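Local coordinates for protein sorbitol dehydrogenase (Gluconobacter oxydans, PDB 5ITG) that probably oxidises D-sorbitol to L-sorbose with an NADP cofactor, as a member of the mannitol dehydrogenase family built on a Rossmann-type domain, at residues A[314-319]-A[367-372]; A[374-379]-A[427-432]; A[379-384]-A[450-455]; A[405-410]-A[469-474]; A[411-416]-A[423-428]. All blocks are in the same frame, centred on the assembly; numbering follows the deposited sequence.

All five contacts lie in the helical part of the chain that follows the Rossmann region, the C-terminal part of the mannitol dehydrogenase fold. Contact 1 comes first along the chain and closes before the others open. Contacts 2 and 3 meet at the start of helix 377-394, share Ser379 and have centres about 11 Å apart. Contacts 4 and 5 both use helix 400-412, with contact 5 nested inside the loop closed by contact 4. Contacts 2 and 5, whose centres are about 9 Å apart, share Glu427 and Pro428. Tyr409 of helix 400-412 hydrogen-bonds Glu427 and Tyr430, and Glu427 in turn accepts from Cys378 N of helix 377-394, so the loop before helix 432-439 is tied to both helices.

Contact 1 of 5, residues A[314-319]-A[367-372]; sequences YENVDD and SDQTLR
Thr370 lies against the backbone of 314-316, its CG2 packing on the carbonyl carbon C of Asn316 at 3.5 Å while its other branch turns to a polar partner. With chi1 at 53°, OG1 sits between the backbone N and the carbonyl carbon of Thr370 and donates to Tyr314 O (2.8 Å). Two nearly straight backbone bonds flank Asn316 and Gln369: Thr370 N gives its hydrogen to Glu315 O at 162°, and Val317 N gives its own to Asp368 O at 166°. Close CA-H...O contacts, such as Gln369 CA to Glu315 O at 3.3 Å, fit the tight spacing of the two chains. Beyond the backbones the side chains of Asn316 and Gln369 run alongside each other, pointing the same way with their amide planes almost perpendicular, and Gln369 NE2 donates to Asn316 OD1 (3.0 Å). At the other end, Ser367 OG approaches Asp318 OD1 from above the carboxylate plane (2.7 Å); the second oxygen of that aspartate forms a salt bridge with Lys364. Water 1 donates to Glu315 O and accepts from Leu371 N, extending the link into helix 370-374. Val317 and Thr370 also touch helix 288-312. The bond pattern is that of an isolated antiparallel bridge with Asn316 and Gln369 as a non-hydrogen-bonded pair, each residue standing at the N-cap position of a short helix.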
# COMPACT_ATOMS: atom_id res chain seq x y z
N TYR A 314 -14.49 14.64 -15.24
CA TYR A 314 -14.90 13.68 -14.22
C TYR A 314 -14.19 13.96 -12.91
O TYR A 314 -12.97 14.12 -12.87
CB TYR A 314 -14.59 12.25 -14.69
CG TYR A 314 -15.47 11.78 -15.81
CD1 TYR A 314 -16.86 11.77 -15.66
CD2 TYR A 314 -14.93 11.34 -17.02
CE1 TYR A 314 -17.69 11.33 -16.68
CE2 TYR A 314 -15.74 10.89 -18.04
CZ TYR A 314 -17.13 10.89 -17.87
OH TYR A 314 -17.94 10.45 -18.88
N GLU A 315 -14.96 14.01 -11.83
CA GLU A 315 -14.41 14.29 -10.51
C GLU A 315 -13.88 13.05 -9.79
O GLU A 315 -12.91 13.13 -9.04
CB GLU A 315 -15.47 14.96 -9.63
CG GLU A 315 -14.97 15.27 -8.22
CD GLU A 315 -16.05 15.84 -7.33
OE1 GLU A 315 -16.63 16.88 -7.70
OE2 GLU A 315 -16.32 15.25 -6.26
N ASN A 316 -14.52 11.91 -10.00
CA ASN A 316 -14.09 10.69 -9.33
C ASN A 316 -13.74 9.58 -10.30
O ASN A 316 -14.23 9.53 -11.43
CB ASN A 316 -15.18 10.21 -8.37
CG ASN A 316 -15.52 11.24 -7.32
OD1 ASN A 316 -14.64 11.80 -6.67
ND2 ASN A 316 -16.81 11.50 -7.14
N VAL A 317 -12.91 8.66 -9.83
CA VAL A 317 -12.48 7.54 -10.65
C VAL A 317 -13.65 6.70 -11.15
O VAL A 317 -13.68 6.32 -12.31
CB VAL A 317 -11.50 6.62 -9.87
CG1 VAL A 317 -11.11 5.43 -10.74
CG2 VAL A 317 -10.25 7.41 -9.47
N ASP A 318 -14.62 6.43 -10.28
CA ASP A 318 -15.75 5.60 -10.67
C ASP A 318 -16.61 6.24 -11.76
O ASP A 318 -17.29 5.53 -12.49
CB ASP A 318 -16.58 5.20 -9.44
CG ASP A 318 -17.39 6.35 -8.87
OD1 ASP A 318 -16.90 7.49 -8.83
OD2 ASP A 318 -18.53 6.09 -8.42
N ASP A 319 -16.57 7.56 -11.88
CA ASP A 319 -17.33 8.25 -12.93
C ASP A 319 -16.56 8.07 -14.24
O ASP A 319 -17.15 7.86 -15.31
CB ASP A 319 -17.44 9.76 -12.67
CG ASP A 319 -18.03 10.09 -11.31
OD1 ASP A 319 -19.11 9.56 -10.98
OD2 ASP A 319 -17.41 10.90 -10.59
N SER A 367 -14.11 4.65 -4.67
CA SER A 367 -13.78 5.76 -5.57
C SER A 367 -13.07 6.96 -4.94
O SER A 367 -13.52 7.53 -3.95
CB SER A 367 -15.03 6.24 -6.29
OG SER A 367 -14.67 7.16 -7.31
N ASP A 368 -11.95 7.32 -5.54
CA ASP A 368 -11.15 8.44 -5.10
C ASP A 368 -11.34 9.54 -6.13
O ASP A 368 -12.02 9.34 -7.14
CB ASP A 368 -9.68 8.02 -5.01
CG ASP A 368 -8.78 9.14 -4.53
OD1 ASP A 368 -9.17 9.86 -3.59
OD2 ASP A 368 -7.66 9.28 -5.07
N GLN A 369 -10.78 10.72 -5.88
CA GLN A 369 -10.90 11.82 -6.81
C GLN A 369 -9.84 11.71 -7.91
O GLN A 369 -8.70 11.33 -7.64
CB GLN A 369 -10.74 13.17 -6.09
CG GLN A 369 -11.91 13.53 -5.17
CD GLN A 369 -12.09 12.54 -4.05
OE1 GLN A 369 -11.17 12.29 -3.27
NE2 GLN A 369 -13.29 11.96 -3.95
N THR A 370 -10.24 12.03 -9.13
CA THR A 370 -9.33 11.97 -10.27
C THR A 370 -8.15 12.91 -10.07
O THR A 370 -7.00 12.55 -10.35
CB THR A 370 -10.05 12.35 -11.56
OG1 THR A 370 -10.71 13.61 -11.38
CG2 THR A 370 -11.09 11.28 -11.92
N LEU A 371 -8.42 14.12 -9.58
CA LEU A 371 -7.34 15.07 -9.36
C LEU A 371 -6.33 14.54 -8.34
O LEU A 371 -5.14 14.82 -8.44
CB LEU A 371 -7.90 16.43 -8.89
CG LEU A 371 -8.34 17.35 -10.03
CD1 LEU A 371 -8.95 18.63 -9.48
CD2 LEU A 371 -7.13 17.68 -10.91
N ARG A 372 -6.81 13.77 -7.37
CA ARG A 372 -5.93 13.22 -6.36
C ARG A 372 -5.01 12.17 -6.98
O ARG A 372 -3.82 12.10 -6.66
CB ARG A 372 -6.75 12.58 -5.23
CG ARG A 372 -6.17 12.85 -3.84
CD ARG A 372 -6.82 11.97 -2.79
NE ARG A 372 -6.49 10.56 -3.00
CZ ARG A 372 -5.26 10.07 -3.00
NH1 ARG A 372 -4.22 10.87 -2.80
NH2 ARG A 372 -5.06 8.77 -3.21
O HOH W 1 -11.23 15.40 -8.88

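Contact 2 of 5, residues A[374-379]-A[427-432]; sequences ASDGCS and EPTYGD
Ala374 reaches Glu427 through water 2, which donates to Ala374 O and to Glu427 OE2, and so begins a contact in which an acidic side chain meets the N-terminus of a helix. Residues 374-377 form a type II beta turn that leads into helix 377-394. Asp376, at the N-cap position, lays its CA against Pro428 CD at 3.9 Å, the two side chains crossing at about a right angle. Its OD1 stands 4.2 Å from Glu427 OE1, and water 3 donates to both of these like-charged oxygens while accepting from Thr429 N. Gly377 lets the carboxylate come close, its N lying 3.1 Å from Glu427 OE1 at an angle too poor for a hydrogen bond. The bond proper belongs to Cys378, whose N donates to the syn lone pair of Glu427 OE1 (2.9 Å, 165°). A negative group so near the helix start would plausibly be favoured by the helix dipole, and Tyr409 OH bonds its other oxygen. The Glu427 chain bends at chi2 (-80°), which turns the carboxylate back to these amides. Cys378 CB lies 3.5 Å from Tyr430 CE1, and Cys378 SG stands 4.9 Å from the centroid of the Tyr430 ring, an oblique sulfur-aromatic contact; Tyr430 OH is itself bonded to Tyr409. Last comes Ser379, whose OG donates to Asp376 OD1 (2.7 Å) on the syn side, 32° out of the carboxylate plane, and lies 4.1 Å from Thr429 CG2.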
# COMPACT_ATOMS: atom_id res chain seq x y z
N ALA A 374 -4.05 12.18 -9.96
CA ALA A 374 -3.14 12.91 -10.83
C ALA A 374 -2.07 13.72 -10.08
O ALA A 374 -1.14 14.23 -10.70
CB ALA A 374 -3.94 13.84 -11.74
N SER A 375 -2.20 13.82 -8.76
CA SER A 375 -1.22 14.57 -7.97
C SER A 375 0.16 13.93 -8.07
O SER A 375 0.31 12.71 -7.96
CB SER A 375 -1.66 14.68 -6.50
OG SER A 375 -1.69 13.42 -5.85
N ASP A 376 1.18 14.77 -8.28
CA ASP A 376 2.56 14.31 -8.43
C ASP A 376 2.60 13.45 -9.69
O ASP A 376 3.34 12.46 -9.76
CB ASP A 376 3.00 13.49 -7.20
CG ASP A 376 4.51 13.30 -7.13
OD1 ASP A 376 5.24 13.94 -7.92
OD2 ASP A 376 4.97 12.51 -6.28
N GLY A 377 1.80 13.84 -10.68
CA GLY A 377 1.74 13.12 -11.93
C GLY A 377 3.09 12.87 -12.57
O GLY A 377 3.27 11.88 -13.28
N CYS A 378 4.04 13.76 -12.33
CA CYS A 378 5.38 13.61 -12.90
C CYS A 378 6.07 12.35 -12.38
O CYS A 378 6.59 11.54 -13.16
CB CYS A 378 6.24 14.82 -12.56
SG CYS A 378 7.96 14.66 -13.10
N SER A 379 6.08 12.19 -11.06
CA SER A 379 6.69 11.03 -10.43
C SER A 379 5.95 9.75 -10.80
O SER A 379 6.55 8.68 -10.93
CB SER A 379 6.69 11.18 -8.91
OG SER A 379 7.36 12.36 -8.51
N GLU A 427 1.92 19.21 -8.39
CA GLU A 427 3.16 18.63 -8.90
C GLU A 427 4.27 19.20 -8.02
O GLU A 427 4.91 20.19 -8.37
CB GLU A 427 3.38 19.02 -10.36
CG GLU A 427 2.39 18.38 -11.33
CD GLU A 427 2.74 16.94 -11.68
OE1 GLU A 427 3.62 16.35 -11.01
OE2 GLU A 427 2.13 16.39 -12.62
N PRO A 428 4.50 18.58 -6.86
CA PRO A 428 5.52 19.01 -5.90
C PRO A 428 6.92 19.22 -6.48
O PRO A 428 7.61 20.16 -6.09
CB PRO A 428 5.50 17.89 -4.86
CG PRO A 428 4.07 17.47 -4.86
CD PRO A 428 3.76 17.41 -6.35
N THR A 429 7.33 18.37 -7.42
CA THR A 429 8.66 18.47 -8.00
C THR A 429 8.80 19.57 -9.05
O THR A 429 9.91 19.85 -9.51
CB THR A 429 9.09 17.13 -8.65
OG1 THR A 429 8.22 16.85 -9.76
CG2 THR A 429 9.00 16.00 -7.65
N TYR A 430 7.69 20.17 -9.45
CA TYR A 430 7.72 21.23 -10.45
C TYR A 430 7.93 22.60 -9.81
O TYR A 430 7.39 22.88 -8.74
CB TYR A 430 6.42 21.26 -11.25
CG TYR A 430 6.28 20.17 -12.30
CD1 TYR A 430 7.23 19.15 -12.41
CD2 TYR A 430 5.19 20.16 -13.18
CE1 TYR A 430 7.09 18.14 -13.38
CE2 TYR A 430 5.05 19.16 -14.13
CZ TYR A 430 6.00 18.16 -14.23
OH TYR A 430 5.84 17.16 -15.16
N GLY A 431 8.72 23.43 -10.49
CA GLY A 431 8.97 24.78 -10.01
C GLY A 431 8.39 25.75 -11.02
O GLY A 431 7.52 25.37 -11.81
N ASP A 432 8.85 27.00 -11.00
CA ASP A 432 8.34 28.01 -11.93
C ASP A 432 8.69 27.64 -13.36
O ASP A 432 7.87 27.80 -14.27
CB ASP A 432 8.93 29.39 -11.61
CG ASP A 432 8.56 29.87 -10.22
OD1 ASP A 432 7.36 29.78 -9.86
OD2 ASP A 432 9.46 30.36 -9.50
O HOH W 2 -0.52 16.66 -12.37
O HOH W 3 5.60 16.65 -9.28

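Contact 3 of 5, residues A[379-384]-A[450-455]; sequences SKVQVF and PAFDGW
Val381 fills the tight half of this contact with a single methyl. Its CG1 is anti to the backbone N (chi1 167°), a torsion that sends this branch into the loop 450-455. There CG1 meets Ala451 O at 3.4 Å, Trp455 CH2 at 3.9 Å and Phe452 CD1 at 4.2 Å, approaching both rings obliquely; the valine and tryptophan side chains cross at about a right angle. All four of these residues are buried. The looser half is carried by Gln382, which is partly exposed and forms the lone hydrogen bond between the two segments. Its chain extends beyond CG so that NE2 donates to Pro450 O (3.0 Å, 154°), with the oxygen close to the plane of the amide but the donor well above the plane of the proline carbonyl. From the opposite face of that carbonyl Asp453 N makes a backbone i to i+3 bond to Pro450 O, so two donors grip the oxygen. Along the way Gln382 CG passes 3.5 Å from Ala451 O. On the helix 377-394 side, Val381 also touches Phe307 of helix 288-312, while Phe452 and Trp455 reach Ile406 of helix 400-412; the loop is thus wedged between helices 377-394 and 400-412.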
# COMPACT_ATOMS: atom_id res chain seq x y z
N SER A 379 6.08 12.19 -11.06
CA SER A 379 6.69 11.03 -10.43
C SER A 379 5.95 9.75 -10.80
O SER A 379 6.55 8.68 -10.93
CB SER A 379 6.69 11.18 -8.91
OG SER A 379 7.36 12.36 -8.51
N LYS A 380 4.63 9.87 -10.97
CA LYS A 380 3.82 8.71 -11.31
C LYS A 380 4.11 8.26 -12.74
O LYS A 380 4.23 7.07 -13.00
CB LYS A 380 2.34 9.01 -11.09
CG LYS A 380 1.98 9.03 -9.61
CD LYS A 380 0.56 9.47 -9.32
CE LYS A 380 0.30 9.43 -7.81
NZ LYS A 380 -0.95 10.13 -7.42
N VAL A 381 4.23 9.22 -13.64
CA VAL A 381 4.55 8.90 -15.03
C VAL A 381 5.93 8.25 -15.08
O VAL A 381 6.12 7.23 -15.74
CB VAL A 381 4.54 10.18 -15.90
CG1 VAL A 381 5.17 9.89 -17.25
CG2 VAL A 381 3.11 10.67 -16.08
N GLN A 382 6.89 8.82 -14.35
CA GLN A 382 8.24 8.27 -14.33
C GLN A 382 8.24 6.82 -13.84
O GLN A 382 8.82 5.94 -14.46
CB GLN A 382 9.15 9.11 -13.43
CG GLN A 382 9.32 10.55 -13.87
CD GLN A 382 10.19 11.34 -12.90
OE1 GLN A 382 10.11 11.14 -11.69
NE2 GLN A 382 11.00 12.25 -13.43
N VAL A 383 7.58 6.57 -12.72
CA VAL A 383 7.56 5.22 -12.18
C VAL A 383 6.62 4.23 -12.89
O VAL A 383 7.03 3.11 -13.20
CB VAL A 383 7.24 5.23 -10.67
CG1 VAL A 383 7.25 3.80 -10.11
CG2 VAL A 383 8.28 6.09 -9.92
N PHE A 384 5.39 4.65 -13.17
CA PHE A 384 4.42 3.74 -13.78
C PHE A 384 4.49 3.52 -15.29
O PHE A 384 4.12 2.44 -15.77
CB PHE A 384 2.98 4.17 -13.47
CG PHE A 384 2.75 4.61 -12.05
CD1 PHE A 384 3.50 4.11 -11.00
CD2 PHE A 384 1.71 5.50 -11.76
CE1 PHE A 384 3.23 4.48 -9.69
CE2 PHE A 384 1.44 5.87 -10.45
CZ PHE A 384 2.20 5.37 -9.42
N PRO A 450 10.26 16.98 -16.80
CA PRO A 450 10.99 15.85 -16.21
C PRO A 450 10.23 14.53 -16.24
O PRO A 450 10.83 13.46 -16.14
CB PRO A 450 11.25 16.31 -14.78
CG PRO A 450 11.26 17.81 -14.88
CD PRO A 450 10.11 18.07 -15.82
N ALA A 451 8.91 14.60 -16.38
CA ALA A 451 8.07 13.41 -16.40
C ALA A 451 8.49 12.36 -17.42
O ALA A 451 8.31 11.16 -17.19
CB ALA A 451 6.61 13.82 -16.65
N PHE A 452 9.06 12.81 -18.53
CA PHE A 452 9.45 11.92 -19.62
C PHE A 452 10.94 11.60 -19.72
O PHE A 452 11.39 11.02 -20.72
CB PHE A 452 8.94 12.53 -20.93
CG PHE A 452 7.57 13.15 -20.82
CD1 PHE A 452 6.50 12.42 -20.29
CD2 PHE A 452 7.35 14.47 -21.19
CE1 PHE A 452 5.24 13.00 -20.12
CE2 PHE A 452 6.09 15.07 -21.02
CZ PHE A 452 5.03 14.33 -20.49
N ASP A 453 11.70 11.96 -18.69
CA ASP A 453 13.15 11.71 -18.68
C ASP A 453 13.56 10.24 -18.69
O ASP A 453 14.66 9.91 -19.14
CB ASP A 453 13.80 12.38 -17.46
CG ASP A 453 13.89 13.90 -17.60
OD1 ASP A 453 13.58 14.42 -18.68
OD2 ASP A 453 14.28 14.56 -16.62
N GLY A 454 12.69 9.36 -18.19
CA GLY A 454 13.00 7.95 -18.13
C GLY A 454 13.29 7.26 -19.46
O GLY A 454 13.92 6.20 -19.49
N TRP A 455 12.82 7.85 -20.56
CA TRP A 455 13.05 7.26 -21.87
C TRP A 455 13.70 8.23 -22.85
O TRP A 455 13.86 7.91 -24.03
CB TRP A 455 11.74 6.73 -22.46
CG TRP A 455 10.63 7.74 -22.58
CD1 TRP A 455 10.46 8.66 -23.59
CD2 TRP A 455 9.52 7.90 -21.70
NE1 TRP A 455 9.30 9.38 -23.38
CE2 TRP A 455 8.70 8.93 -22.23
CE3 TRP A 455 9.13 7.28 -20.51
CZ2 TRP A 455 7.52 9.34 -21.61
CZ3 TRP A 455 7.95 7.69 -19.89
CH2 TRP A 455 7.16 8.72 -20.44

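Contact 4 of 5, residues A[405-410]-A[469-474]; sequences GIASYL and VLRKII
Ala407 and Arg471 bring their CA atoms to 5.1 Å where the helical segments 405-410 and 469-474 cross, their axes 8.7 Å apart at closest approach with a signed crossing angle of -51°. The small alanine allows this closeness: its CB lies 3.7 Å from Arg471 CG and 3.8 Å from Leu470 CB, with Ile474 CD1 reaching it as well. That same CD1 also comes within 3.9 Å of Ala407 O and 4.0 Å of Ser408 OG, whose hydroxyl is bonded to Phe404 O within its own helix. One turn on from the alanine, Leu410 crosses the Arg471 chain at about a right angle. The arginine bends at chi3 (65°), and its guanidinium presents one face to Leu410 CB, which sits 3.7 Å above the plane and toward the rim; Leu410 CD1 meets the aliphatic part at Arg471 CD. The polar end is engaged beyond the two segments by a salt bridge from NE to Glu411 of the same helix as Ala407. No hydrogen bond links the two segments, so their contact rests on van der Waals packing of buried side chains; the arginine contributes methylenes and a guanidinium face here, while its charge is probably balanced largely by Glu411, which also bridges Arg475.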
# COMPACT_ATOMS: atom_id res chain seq x y z
N GLY A 405 -1.60 8.91 -23.91
CA GLY A 405 -1.49 9.09 -22.48
C GLY A 405 -0.66 10.32 -22.16
O GLY A 405 -1.00 11.12 -21.28
N ILE A 406 0.45 10.47 -22.88
CA ILE A 406 1.36 11.59 -22.67
C ILE A 406 0.69 12.91 -23.05
O ILE A 406 0.76 13.90 -22.30
CB ILE A 406 2.66 11.40 -23.48
CG1 ILE A 406 3.44 10.21 -22.91
CG2 ILE A 406 3.52 12.66 -23.43
CD1 ILE A 406 4.56 9.72 -23.84
N ALA A 407 0.03 12.93 -24.20
CA ALA A 407 -0.66 14.13 -24.67
C ALA A 407 -1.76 14.55 -23.71
O ALA A 407 -2.00 15.74 -23.51
CB ALA A 407 -1.23 13.89 -26.06
N SER A 408 -2.44 13.56 -23.12
CA SER A 408 -3.52 13.81 -22.17
C SER A 408 -2.96 14.42 -20.89
O SER A 408 -3.53 15.36 -20.34
CB SER A 408 -4.25 12.50 -21.84
OG SER A 408 -5.06 12.09 -22.93
N TYR A 409 -1.85 13.87 -20.43
CA TYR A 409 -1.19 14.38 -19.24
C TYR A 409 -0.80 15.85 -19.47
O TYR A 409 -1.09 16.72 -18.64
CB TYR A 409 0.07 13.55 -18.93
CG TYR A 409 0.93 14.14 -17.82
CD1 TYR A 409 0.46 14.21 -16.51
CD2 TYR A 409 2.20 14.64 -18.10
CE1 TYR A 409 1.25 14.78 -15.50
CE2 TYR A 409 2.99 15.21 -17.10
CZ TYR A 409 2.51 15.28 -15.80
OH TYR A 409 3.28 15.85 -14.81
N LEU A 410 -0.16 16.12 -20.60
CA LEU A 410 0.27 17.48 -20.92
C LEU A 410 -0.89 18.46 -21.05
O LEU A 410 -0.79 19.61 -20.61
CB LEU A 410 1.11 17.48 -22.21
CG LEU A 410 2.46 16.78 -22.01
CD1 LEU A 410 3.26 16.79 -23.30
CD2 LEU A 410 3.22 17.47 -20.88
N VAL A 469 0.83 15.87 -32.40
CA VAL A 469 -0.36 15.70 -33.22
C VAL A 469 -1.62 15.50 -32.37
O VAL A 469 -2.67 16.10 -32.64
CB VAL A 469 -0.20 14.50 -34.19
CG1 VAL A 469 -1.55 14.09 -34.78
CG2 VAL A 469 0.76 14.88 -35.32
N LEU A 470 -1.51 14.68 -31.33
CA LEU A 470 -2.64 14.39 -30.45
C LEU A 470 -3.01 15.56 -29.54
O LEU A 470 -4.20 15.78 -29.28
CB LEU A 470 -2.36 13.13 -29.61
CG LEU A 470 -2.14 11.86 -30.45
CD1 LEU A 470 -1.82 10.68 -29.56
CD2 LEU A 470 -3.38 11.58 -31.29
N ARG A 471 -2.01 16.29 -29.05
CA ARG A 471 -2.28 17.44 -28.19
C ARG A 471 -3.10 18.43 -29.01
O ARG A 471 -4.03 19.06 -28.49
CB ARG A 471 -0.99 18.12 -27.74
CG ARG A 471 -0.18 17.37 -26.69
CD ARG A 471 0.92 18.26 -26.11
NE ARG A 471 0.36 19.39 -25.37
CZ ARG A 471 1.06 20.36 -24.81
NH1 ARG A 471 2.39 20.37 -24.89
NH2 ARG A 471 0.44 21.33 -24.15
N LYS A 472 -2.75 18.57 -30.28
CA LYS A 472 -3.45 19.49 -31.17
C LYS A 472 -4.91 19.09 -31.32
O LYS A 472 -5.80 19.93 -31.24
CB LYS A 472 -2.76 19.53 -32.53
CG LYS A 472 -1.50 20.40 -32.55
CD LYS A 472 -0.71 20.20 -33.84
CE LYS A 472 0.22 21.36 -34.12
NZ LYS A 472 1.21 21.61 -33.03
N ILE A 473 -5.15 17.80 -31.51
CA ILE A 473 -6.51 17.30 -31.66
C ILE A 473 -7.29 17.49 -30.35
O ILE A 473 -8.44 17.93 -30.37
CB ILE A 473 -6.51 15.81 -32.03
CG1 ILE A 473 -5.89 15.63 -33.42
CG2 ILE A 473 -7.93 15.25 -31.98
CD1 ILE A 473 -5.73 14.19 -33.85
N ILE A 474 -6.65 17.16 -29.23
CA ILE A 474 -7.28 17.30 -27.92
C ILE A 474 -7.71 18.73 -27.64
O ILE A 474 -8.79 18.97 -27.11
CB ILE A 474 -6.33 16.88 -26.77
CG1 ILE A 474 -6.10 15.37 -26.79
CG2 ILE A 474 -6.92 17.31 -25.44
CD1 ILE A 474 -5.15 14.89 -25.72

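Contact 5 of 5, residues A[411-416]-A[423-428]; sequences EMLRGR and YESSEP
Tyr423 CG sits between its backbone N and carbonyl carbon (chi1 58°), which folds the ring back over Gly415 and carries OH to the carbonyl of Met412. Met412 takes the other course: CG is anti to N (chi1 179°), and after bends at the next two torsions the selenium of this selenomethionine stands 5.4 Å from the Tyr423 ring centroid, approached obliquely, a Met-aromatic contact. The hydroxyl donates to Met412 O (2.6 Å), lying in the carbonyl plane on a lone pair with a C=O...O angle of 118°. Gly415 N, closing the type I turn 412-415, bonds the same oxygen. The tyrosine is held at its backbone too: Tyr423 N donates to Gly415 O (2.9 Å) from above the carbonyl plane. Between these bonds Gly415 CA lies over one face, 3.8 Å from the ring centroid, as a CH-pi contact; a positive phi and the lack of a side chain let glycine take this place. Farther along, Met412 SE packs on Ser425 OG at 3.9 Å, and Leu413 CD1 spans from that hydroxyl to Glu427 OE2 at 4.0 Å, an oxygen that is hydrogen-bonded to Tyr409 OH. Ile310 of helix 288-312 touches both Met412 and Tyr423. Chemically, two donors, Gly415 N and Tyr423 OH, share the Met412 carbonyl oxygen, and one tyrosine ties segment 423-428 to the 412-415 turn by its amide, its ring face and its hydroxyl.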
# COMPACT_ATOMS: atom_id res chain seq x y z
N GLU A 411 -1.99 18.03 -21.65
CA GLU A 411 -3.15 18.90 -21.79
C GLU A 411 -3.84 19.08 -20.43
O GLU A 411 -4.34 20.16 -20.13
CB GLU A 411 -4.11 18.34 -22.83
CG GLU A 411 -3.59 18.50 -24.26
CD GLU A 411 -3.39 19.97 -24.64
OE1 GLU A 411 -4.37 20.73 -24.57
OE2 GLU A 411 -2.25 20.35 -25.00
N MSE A 412 -3.85 18.03 -19.62
CA MSE A 412 -4.48 18.09 -18.29
C MSE A 412 -3.77 19.15 -17.45
O MSE A 412 -4.40 19.88 -16.68
CB MSE A 412 -4.39 16.72 -17.60
CG MSE A 412 -4.98 16.66 -16.19
SE MSE A 412 -3.78 17.29 -14.78
CE MSE A 412 -2.36 15.97 -14.96
N LEU A 413 -2.46 19.25 -17.62
CA LEU A 413 -1.65 20.21 -16.87
C LEU A 413 -2.09 21.67 -17.06
O LEU A 413 -1.86 22.50 -16.18
CB LEU A 413 -0.18 20.05 -17.27
CG LEU A 413 0.82 19.37 -16.33
CD1 LEU A 413 0.18 18.27 -15.53
CD2 LEU A 413 1.99 18.85 -17.16
N ARG A 414 -2.72 21.97 -18.19
CA ARG A 414 -3.15 23.34 -18.47
C ARG A 414 -4.22 23.86 -17.51
O ARG A 414 -4.45 25.07 -17.42
CB ARG A 414 -3.60 23.46 -19.93
CG ARG A 414 -2.44 23.25 -20.90
CD ARG A 414 -2.87 23.23 -22.37
NE ARG A 414 -2.79 24.55 -22.99
CZ ARG A 414 -3.79 25.43 -23.05
NH1 ARG A 414 -4.97 25.12 -22.52
NH2 ARG A 414 -3.61 26.60 -23.63
N GLY A 415 -4.88 22.96 -16.80
CA GLY A 415 -5.86 23.37 -15.81
C GLY A 415 -7.31 23.66 -16.18
O GLY A 415 -7.99 24.39 -15.45
N ARG A 416 -7.79 23.12 -17.28
CA ARG A 416 -9.17 23.36 -17.66
C ARG A 416 -9.82 22.14 -18.31
O ARG A 416 -9.23 21.52 -19.20
CB ARG A 416 -9.27 24.58 -18.57
CG ARG A 416 -8.41 24.55 -19.81
CD ARG A 416 -8.39 25.94 -20.46
NE ARG A 416 -7.70 25.97 -21.75
CZ ARG A 416 -8.08 25.28 -22.82
NH1 ARG A 416 -9.15 24.49 -22.77
NH2 ARG A 416 -7.40 25.39 -23.96
N TYR A 423 -9.10 24.06 -12.75
CA TYR A 423 -8.55 23.33 -11.61
C TYR A 423 -7.04 23.51 -11.59
O TYR A 423 -6.45 23.99 -12.55
CB TYR A 423 -8.91 21.84 -11.73
CG TYR A 423 -8.42 21.21 -13.01
CD1 TYR A 423 -7.09 20.81 -13.15
CD2 TYR A 423 -9.26 21.06 -14.11
CE1 TYR A 423 -6.61 20.28 -14.36
CE2 TYR A 423 -8.80 20.54 -15.32
CZ TYR A 423 -7.47 20.16 -15.43
OH TYR A 423 -7.01 19.67 -16.62
N GLU A 424 -6.42 23.11 -10.49
CA GLU A 424 -4.98 23.22 -10.37
C GLU A 424 -4.45 21.90 -9.83
O GLU A 424 -4.68 21.58 -8.67
CB GLU A 424 -4.60 24.35 -9.42
CG GLU A 424 -3.56 25.29 -9.98
CD GLU A 424 -4.02 25.96 -11.26
OE1 GLU A 424 -5.10 26.61 -11.23
OE2 GLU A 424 -3.33 25.85 -12.29
N SER A 425 -3.75 21.14 -10.67
CA SER A 425 -3.22 19.87 -10.21
C SER A 425 -1.95 20.12 -9.40
O SER A 425 -1.30 21.15 -9.55
CB SER A 425 -2.91 18.94 -11.38
OG SER A 425 -1.88 19.45 -12.20
N SER A 426 -1.60 19.16 -8.56
CA SER A 426 -0.42 19.26 -7.72
C SER A 426 0.78 18.52 -8.32
O SER A 426 0.68 17.36 -8.72
CB SER A 426 -0.72 18.72 -6.33
OG SER A 426 0.46 18.54 -5.57
N GLU A 427 1.92 19.21 -8.39
CA GLU A 427 3.16 18.63 -8.90
C GLU A 427 4.27 19.20 -8.02
O GLU A 427 4.91 20.19 -8.37
CB GLU A 427 3.38 19.02 -10.36
CG GLU A 427 2.39 18.38 -11.33
CD GLU A 427 2.74 16.94 -11.68
OE1 GLU A 427 3.62 16.35 -11.01
OE2 GLU A 427 2.13 16.39 -12.62
N PRO A 428 4.50 18.58 -6.86
CA PRO A 428 5.52 19.01 -5.90
C PRO A 428 6.92 19.22 -6.48
O PRO A 428 7.61 20.16 -6.09
CB PRO A 428 5.50 17.89 -4.86
CG PRO A 428 4.07 17.47 -4.86
CD PRO A 428 3.76 17.41 -6.35